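Local coordinates for protein cystathionine gamma-lyase (Saccharomyces cerevisiae, PDB 1N8P) that belongs to the Cys/Met metabolism family of pyridoxal-5'-phosphate-dependent enzymes and carries bound pyridoxal-5'-phosphate in a four-chain assembly, at residues A[218-221]-A[222-225]; A[282-286]-A[287-291]; A[320-323]-A[324-328]. All blocks are in the same frame, centred on the assembly; numbering follows the deposited sequence.

In the fold
All three contacts are local and follow one another in series along the chain, none nesting in or crossing another. Contact 1 closes the short connection by which strand 214-218, in the seven-stranded mixed sheet, passes into helix 221-234. Contact 2 folds the loop between strand 278-282, an outermost strand of the five-stranded mixed sheet, and helix 292-298 into two consecutive turns. Contact 3 ends helix 316-325 ahead of strand 330-331, at the other margin of that same sheet. Contacts 1 and 3 lie on opposite sides of the chain's centre, with centres about 45 Å apart; the centres of contacts 2 and 3 are about 25 Å apart.

Contact 1 of 3, residues A[218-221]-A[222-225]; sequences TNNK and PLYE
Asn220 and Tyr224 are joined through the backbone, Tyr224 N donating to Asn220 O over 3.0 Å. One residue further on, Glu225 N binds Lys221 O at 3.2 Å. These two i to i+4 bonds are the opening rungs of helix 221-234, and Asn220 occupies its N-cap position.

Around them, side-chain oxygens of 218-221 rest against carbons of the helix. Asn220 holds its CG anti to the backbone N (chi1 -174°), which carries the amide across Leu223 at about a right angle and brings Asn220 OD1 within 3.4 Å of Leu223 CB. On the strand side, Thr218 OG1 approaches Tyr224 CB at 3.8 Å.

The connection leads from strand 214-218 of the large mixed sheet of this pyridoxal-5'-phosphate-dependent fold into helix 221-234. Thr218 hydrogen-bonds through its backbone to Tyr72 of strand 72-76, whose ring stacks on that of Tyr224, while Leu223 reaches Ile196 of strand 196-200.

Charge enters on the exposed side of the turn, where both Lys221 and Glu225 are open to solvent. Lys221 extends fully, its chain passing obliquely by the carboxylate of Glu225. Lys221 NZ stays 4.1 Å from Glu225 OE2, beyond a salt bridge, although the opposite charges would probably still attract.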
loop_
_atom_site.group_PDB
_atom_site.type_symbol
_atom_site.label_atom_id
_atom_site.label_comp_id
_atom_site.label_asym_id
_atom_site.label_seq_id
_atom_site.Cartn_x
_atom_site.Cartn_y
_atom_site.Cartn_z
ATOM N N THR A 218 -22.707 -18.475 2.869
ATOM C CA THR A 218 -23.753 -19.431 3.238
ATOM C C THR A 218 -24.909 -18.698 3.899
ATOM O O THR A 218 -24.747 -17.624 4.485
ATOM C CB THR A 218 -23.298 -20.494 4.222
ATOM O OG1 THR A 218 -22.901 -19.863 5.434
ATOM C CG2 THR A 218 -22.136 -21.272 3.677
ATOM N N ASN A 219 -26.082 -19.310 3.788
ATOM C CA ASN A 219 -27.326 -18.795 4.334
ATOM C C ASN A 219 -27.570 -19.458 5.671
ATOM O O ASN A 219 -28.363 -18.985 6.471
ATOM C CB ASN A 219 -28.445 -19.126 3.363
ATOM C CG ASN A 219 -28.422 -18.248 2.150
ATOM O OD1 ASN A 219 -28.810 -18.651 1.066
ATOM N ND2 ASN A 219 -27.980 -17.020 2.337
ATOM N N ASN A 220 -26.854 -20.551 5.902
ATOM C CA ASN A 220 -26.954 -21.354 7.112
ATOM C C ASN A 220 -26.254 -20.694 8.301
ATOM O O ASN A 220 -25.036 -20.819 8.460
ATOM C CB ASN A 220 -26.331 -22.714 6.815
ATOM C CG ASN A 220 -26.485 -23.686 7.939
ATOM O OD1 ASN A 220 -26.208 -24.869 7.787
ATOM N ND2 ASN A 220 -26.923 -23.198 9.078
ATOM N N LYS A 221 -27.019 -20.021 9.160
ATOM C CA LYS A 221 -26.434 -19.325 10.305
ATOM C C LYS A 221 -25.616 -20.151 11.282
ATOM O O LYS A 221 -24.666 -19.645 11.852
ATOM C CB LYS A 221 -27.513 -18.591 11.076
ATOM C CG LYS A 221 -26.998 -17.743 12.216
ATOM C CD LYS A 221 -28.177 -17.049 12.886
ATOM C CE LYS A 221 -27.790 -16.282 14.129
ATOM N NZ LYS A 221 -29.002 -15.992 14.939
ATOM N N PRO A 222 -25.985 -21.416 11.525
ATOM C CA PRO A 222 -25.179 -22.197 12.474
ATOM C C PRO A 222 -23.836 -22.614 11.924
ATOM O O PRO A 222 -22.854 -22.641 12.652
ATOM C CB PRO A 222 -26.055 -23.402 12.769
ATOM C CG PRO A 222 -27.412 -22.847 12.678
ATOM C CD PRO A 222 -27.338 -21.984 11.427
ATOM N N LEU A 223 -23.824 -22.956 10.639
ATOM C CA LEU A 223 -22.630 -23.389 9.907
ATOM C C LEU A 223 -21.708 -22.192 9.736
ATOM O O LEU A 223 -20.475 -22.314 9.710
ATOM C CB LEU A 223 -23.040 -23.938 8.532
ATOM C CG LEU A 223 -21.962 -24.517 7.618
ATOM C CD1 LEU A 223 -21.092 -25.449 8.441
ATOM C CD2 LEU A 223 -22.587 -25.256 6.429
ATOM N N TYR A 224 -22.320 -21.023 9.635
ATOM C CA TYR A 224 -21.566 -19.803 9.474
ATOM C C TYR A 224 -20.833 -19.417 10.743
ATOM O O TYR A 224 -19.703 -18.948 10.670
ATOM C CB TYR A 224 -22.494 -18.674 9.054
ATOM C CG TYR A 224 -21.943 -17.309 9.354
ATOM C CD1 TYR A 224 -20.832 -16.816 8.689
ATOM C CD2 TYR A 224 -22.535 -16.509 10.322
ATOM C CE1 TYR A 224 -20.323 -15.551 8.984
ATOM C CE2 TYR A 224 -22.033 -15.244 10.623
ATOM C CZ TYR A 224 -20.929 -14.776 9.953
ATOM O OH TYR A 224 -20.440 -13.531 10.279
ATOM N N GLU A 225 -21.470 -19.617 11.900
ATOM C CA GLU A 225 -20.891 -19.273 13.214
ATOM C C GLU A 225 -19.798 -20.217 13.714
ATOM O O GLU A 225 -18.917 -19.817 14.460
ATOM C CB GLU A 225 -22.007 -19.175 14.251
ATOM C CG GLU A 225 -22.902 -17.961 14.072
ATOM C CD GLU A 225 -24.062 -17.974 15.034
ATOM O OE1 GLU A 225 -23.877 -18.477 16.160
ATOM O OE2 GLU A 225 -25.152 -17.482 14.673
#

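Contact 2 of 3, residues A[282-286]-A[287-291]; sequences NYPGL and KTHPN
His289 lays its imidazole against Pro284, whose CA sits over the centre of one ring face. Pro284 CA is 3.7 Å from the centroid of the His289 ring and 12° off the normal, a CH-pi contact. The histidine reaches this position with its CG anti to the backbone N (chi1 -172°), and chi2 of 81° turns the ring broadside to the proline. The two side chains run side by side in the same direction, Pro284 CG approaching His289 CE1 at 4.0 Å. Pro290 CD covers the opposite face toward its rim, so the imidazole lies between two prolines.

Two successive type I beta turns, Tyr283 to Leu286 and Leu286 to His289, fold the chain back far enough for this meeting. In the first, Leu286 N donates to Tyr283 O at 3.0 Å; the second is closed by His289 N donating to Leu286 O, a bond modelled very short, so that its exact length is doubtful. Thr288 OG1 lies 3.6 Å from Leu286 CB.

The loop links strand 278-282 to helix 292-298. Tyr283 and Leu286 pack on helix 253-271, the tyrosine hydroxyl bonding to Gly305 O, and Pro284 also touches Val295 of helix 292-298.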
loop_
_atom_site.group_PDB
_atom_site.type_symbol
_atom_site.label_atom_id
_atom_site.label_comp_id
_atom_site.label_asym_id
_atom_site.label_seq_id
_atom_site.Cartn_x
_atom_site.Cartn_y
_atom_site.Cartn_z
ATOM N N ASN A 282 -13.478 -27.472 -25.442
ATOM C CA ASN A 282 -14.337 -27.482 -24.267
ATOM C C ASN A 282 -14.734 -26.068 -23.837
ATOM O O ASN A 282 -13.888 -25.272 -23.476
ATOM C CB ASN A 282 -13.648 -28.162 -23.077
ATOM C CG ASN A 282 -13.114 -29.532 -23.399
ATOM O OD1 ASN A 282 -13.835 -30.407 -23.860
ATOM N ND2 ASN A 282 -11.844 -29.731 -23.135
ATOM N N TYR A 283 -16.023 -25.763 -23.859
ATOM C CA TYR A 283 -16.515 -24.459 -23.426
ATOM C C TYR A 283 -17.991 -24.657 -23.098
ATOM O O TYR A 283 -18.788 -24.956 -23.973
ATOM C CB TYR A 283 -16.346 -23.411 -24.539
ATOM C CG TYR A 283 -16.697 -22.007 -24.082
ATOM C CD1 TYR A 283 -16.057 -21.439 -22.976
ATOM C CD2 TYR A 283 -17.698 -21.268 -24.711
ATOM C CE1 TYR A 283 -16.406 -20.183 -22.499
ATOM C CE2 TYR A 283 -18.051 -20.006 -24.246
ATOM C CZ TYR A 283 -17.402 -19.472 -23.133
ATOM O OH TYR A 283 -17.765 -18.241 -22.625
ATOM N N PRO A 284 -18.369 -24.506 -21.830
ATOM C CA PRO A 284 -19.760 -24.679 -21.384
ATOM C C PRO A 284 -20.806 -23.808 -22.091
ATOM O O PRO A 284 -22.009 -23.984 -21.883
ATOM C CB PRO A 284 -19.684 -24.374 -19.884
ATOM C CG PRO A 284 -18.292 -24.787 -19.501
ATOM C CD PRO A 284 -17.477 -24.251 -20.688
ATOM N N GLY A 285 -20.349 -22.878 -22.927
ATOM C CA GLY A 285 -21.256 -21.994 -23.631
ATOM C C GLY A 285 -21.627 -22.452 -25.030
ATOM O O GLY A 285 -22.421 -21.811 -25.745
ATOM N N LEU A 286 -21.039 -23.557 -25.450
ATOM C CA LEU A 286 -21.353 -24.075 -26.762
ATOM C C LEU A 286 -22.537 -25.036 -26.610
ATOM O O LEU A 286 -22.434 -26.027 -25.901
ATOM C CB LEU A 286 -20.133 -24.785 -27.335
ATOM C CG LEU A 286 -18.961 -23.872 -27.691
ATOM C CD1 LEU A 286 -17.796 -24.678 -28.273
ATOM C CD2 LEU A 286 -19.438 -22.891 -28.715
ATOM N N LYS A 287 -23.663 -24.730 -27.260
ATOM C CA LYS A 287 -24.881 -25.562 -27.168
ATOM C C LYS A 287 -24.609 -27.066 -27.292
ATOM O O LYS A 287 -25.429 -27.915 -26.893
ATOM C CB LYS A 287 -25.900 -25.135 -28.236
ATOM C CG LYS A 287 -26.467 -23.755 -28.005
ATOM C CD LYS A 287 -27.402 -23.371 -29.106
ATOM C CE LYS A 287 -27.769 -21.914 -29.000
ATOM N NZ LYS A 287 -26.617 -21.012 -29.270
ATOM N N THR A 288 -23.444 -27.368 -27.835
ATOM C CA THR A 288 -23.005 -28.718 -28.036
ATOM C C THR A 288 -22.266 -29.264 -26.800
ATOM O O THR A 288 -21.704 -30.364 -26.822
ATOM C CB THR A 288 -22.082 -28.731 -29.214
ATOM O OG1 THR A 288 -20.962 -27.874 -28.926
ATOM C CG2 THR A 288 -22.807 -28.207 -30.442
ATOM N N HIS A 289 -22.256 -28.499 -25.721
ATOM C CA HIS A 289 -21.581 -28.949 -24.518
ATOM C C HIS A 289 -22.351 -30.089 -23.832
ATOM O O HIS A 289 -23.559 -30.008 -23.581
ATOM C CB HIS A 289 -21.415 -27.793 -23.547
ATOM C CG HIS A 289 -20.570 -28.124 -22.359
ATOM N ND1 HIS A 289 -19.194 -28.115 -22.404
ATOM C CD2 HIS A 289 -20.904 -28.441 -21.086
ATOM C CE1 HIS A 289 -18.716 -28.405 -21.209
ATOM N NE2 HIS A 289 -19.732 -28.606 -20.391
ATOM N N PRO A 290 -21.641 -31.169 -23.500
ATOM C CA PRO A 290 -22.239 -32.325 -22.854
ATOM C C PRO A 290 -23.283 -32.025 -21.823
ATOM O O PRO A 290 -24.244 -32.758 -21.681
ATOM C CB PRO A 290 -21.036 -33.039 -22.281
ATOM C CG PRO A 290 -20.072 -32.885 -23.391
ATOM C CD PRO A 290 -20.210 -31.406 -23.742
ATOM N N ASN A 291 -23.141 -30.938 -21.106
ATOM C CA ASN A 291 -24.140 -30.700 -20.082
ATOM C C ASN A 291 -24.853 -29.372 -20.312
ATOM O O ASN A 291 -25.401 -28.780 -19.374
ATOM C CB ASN A 291 -23.449 -30.736 -18.705
ATOM C CG ASN A 291 -22.409 -31.884 -18.578
ATOM O OD1 ASN A 291 -22.765 -33.064 -18.408
ATOM N ND2 ASN A 291 -21.118 -31.528 -18.669
#

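Contact 3 of 3, residues A[320-323]-A[324-328]; sequences SKFA and SSTRL
Ser325 swings its OG anti to the carbonyl carbon, beside its own backbone N (chi1 -48°), and this turns the hydroxyl back onto Lys321 O, to which Ser325 OG donates at 2.9 Å. In Lys321, CG anti to the backbone N comes to lie 3.5 Å from Ser325 OG, and a bend at chi2 (77°) then keeps CD and CE running past the same hydroxyl.

Lys321 O is gripped from two directions by the same serine. Ser325 N donates to Lys321 O at 2.8 Å, whereas its OG comes from well above the carbonyl plane, 69° out of it. Side chain and backbone of Ser325 therefore converge on one acceptor in the last turn of the helix.

On the inner side, Thr326 rests CG2 over one face of the Phe322 ring, toward its rim, 4.2 Å from Phe322 CE2. A weak bond from Thr326 N to Phe322 O spans 3.5 Å. The phenyl ring also meets Phe310 edge-to-face and touches Ala387 of helix 377-392. Just beyond the turn, Arg327 forms a salt bridge with Asp6 of the second subunit.

The bond of a serine hydroxyl back to the carbonyl of residue i-4 is well known in helices; here it lies at the C-terminal end of helix 316-325, where Thr326 leaves helical geometry and the chain heads for strand 330-331.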
loop_
_atom_site.group_PDB
_atom_site.type_symbol
_atom_site.label_atom_id
_atom_site.label_comp_id
_atom_site.label_asym_id
_atom_site.label_seq_id
_atom_site.Cartn_x
_atom_site.Cartn_y
_atom_site.Cartn_z
ATOM N N SER A 320 2.675 -27.377 -26.569
ATOM C CA SER A 320 3.741 -26.629 -25.933
ATOM C C SER A 320 4.078 -25.463 -26.869
ATOM O O SER A 320 4.366 -24.357 -26.428
ATOM C CB SER A 320 4.955 -27.527 -25.741
ATOM O OG SER A 320 5.750 -27.071 -24.664
ATOM N N LYS A 321 4.018 -25.724 -28.171
ATOM C CA LYS A 321 4.296 -24.723 -29.194
ATOM C C LYS A 321 3.308 -23.563 -29.059
ATOM O O LYS A 321 3.703 -22.416 -28.843
ATOM C CB LYS A 321 4.153 -25.361 -30.572
ATOM C CG LYS A 321 4.414 -24.433 -31.734
ATOM C CD LYS A 321 5.890 -24.209 -31.914
ATOM C CE LYS A 321 6.179 -23.625 -33.272
ATOM N NZ LYS A 321 7.614 -23.822 -33.613
ATOM N N PHE A 322 2.026 -23.882 -29.210
ATOM C CA PHE A 322 0.941 -22.923 -29.087
ATOM C C PHE A 322 1.165 -22.094 -27.833
ATOM O O PHE A 322 1.188 -20.882 -27.867
ATOM C CB PHE A 322 -0.380 -23.673 -28.953
ATOM C CG PHE A 322 -1.583 -22.790 -28.924
ATOM C CD1 PHE A 322 -2.155 -22.357 -30.096
ATOM C CD2 PHE A 322 -2.149 -22.399 -27.719
ATOM C CE1 PHE A 322 -3.273 -21.548 -30.075
ATOM C CE2 PHE A 322 -3.268 -21.589 -27.695
ATOM C CZ PHE A 322 -3.829 -21.165 -28.876
ATOM N N ALA A 323 1.345 -22.764 -26.713
ATOM C CA ALA A 323 1.549 -22.078 -25.464
ATOM C C ALA A 323 2.657 -21.030 -25.496
ATOM O O ALA A 323 2.809 -20.268 -24.542
ATOM C CB ALA A 323 1.818 -23.094 -24.371
ATOM N N SER A 324 3.435 -20.979 -26.571
ATOM C CA SER A 324 4.514 -20.001 -26.646
ATOM C C SER A 324 4.432 -19.076 -27.855
ATOM O O SER A 324 4.857 -17.932 -27.806
ATOM C CB SER A 324 5.856 -20.716 -26.655
ATOM O OG SER A 324 5.982 -21.578 -25.538
ATOM N N SER A 325 3.885 -19.584 -28.942
ATOM C CA SER A 325 3.760 -18.816 -30.159
ATOM C C SER A 325 2.824 -17.636 -29.966
ATOM O O SER A 325 2.847 -16.697 -30.748
ATOM C CB SER A 325 3.235 -19.733 -31.273
ATOM O OG SER A 325 3.975 -20.949 -31.318
ATOM N N THR A 326 2.008 -17.688 -28.916
ATOM C CA THR A 326 1.027 -16.635 -28.605
ATOM C C THR A 326 1.649 -15.329 -28.139
ATOM O O THR A 326 2.538 -15.309 -27.288
ATOM C CB THR A 326 0.073 -17.044 -27.496
ATOM O OG1 THR A 326 0.846 -17.555 -26.405
ATOM C CG2 THR A 326 -0.931 -18.076 -27.982
ATOM N N ARG A 327 1.138 -14.231 -28.677
ATOM C CA ARG A 327 1.648 -12.922 -28.345
ATOM C C ARG A 327 0.850 -12.270 -27.230
ATOM O O ARG A 327 1.418 -11.765 -26.251
ATOM C CB ARG A 327 1.608 -12.037 -29.579
ATOM C CG ARG A 327 2.038 -10.625 -29.316
ATOM C CD ARG A 327 2.053 -9.833 -30.581
ATOM N NE ARG A 327 0.721 -9.582 -31.110
ATOM C CZ ARG A 327 -0.007 -8.528 -30.772
ATOM N NH1 ARG A 327 0.485 -7.665 -29.909
ATOM N NH2 ARG A 327 -1.188 -8.304 -31.325
ATOM N N LEU A 328 -0.469 -12.297 -27.386
ATOM C CA LEU A 328 -1.371 -11.692 -26.419
ATOM C C LEU A 328 -1.668 -12.559 -25.190
ATOM O O LEU A 328 -1.768 -12.032 -24.085
ATOM C CB LEU A 328 -2.665 -11.285 -27.130
ATOM C CG LEU A 328 -2.482 -10.213 -28.209
ATOM C CD1 LEU A 328 -3.834 -9.748 -28.713
ATOM C CD2 LEU A 328 -1.693 -9.042 -27.620
#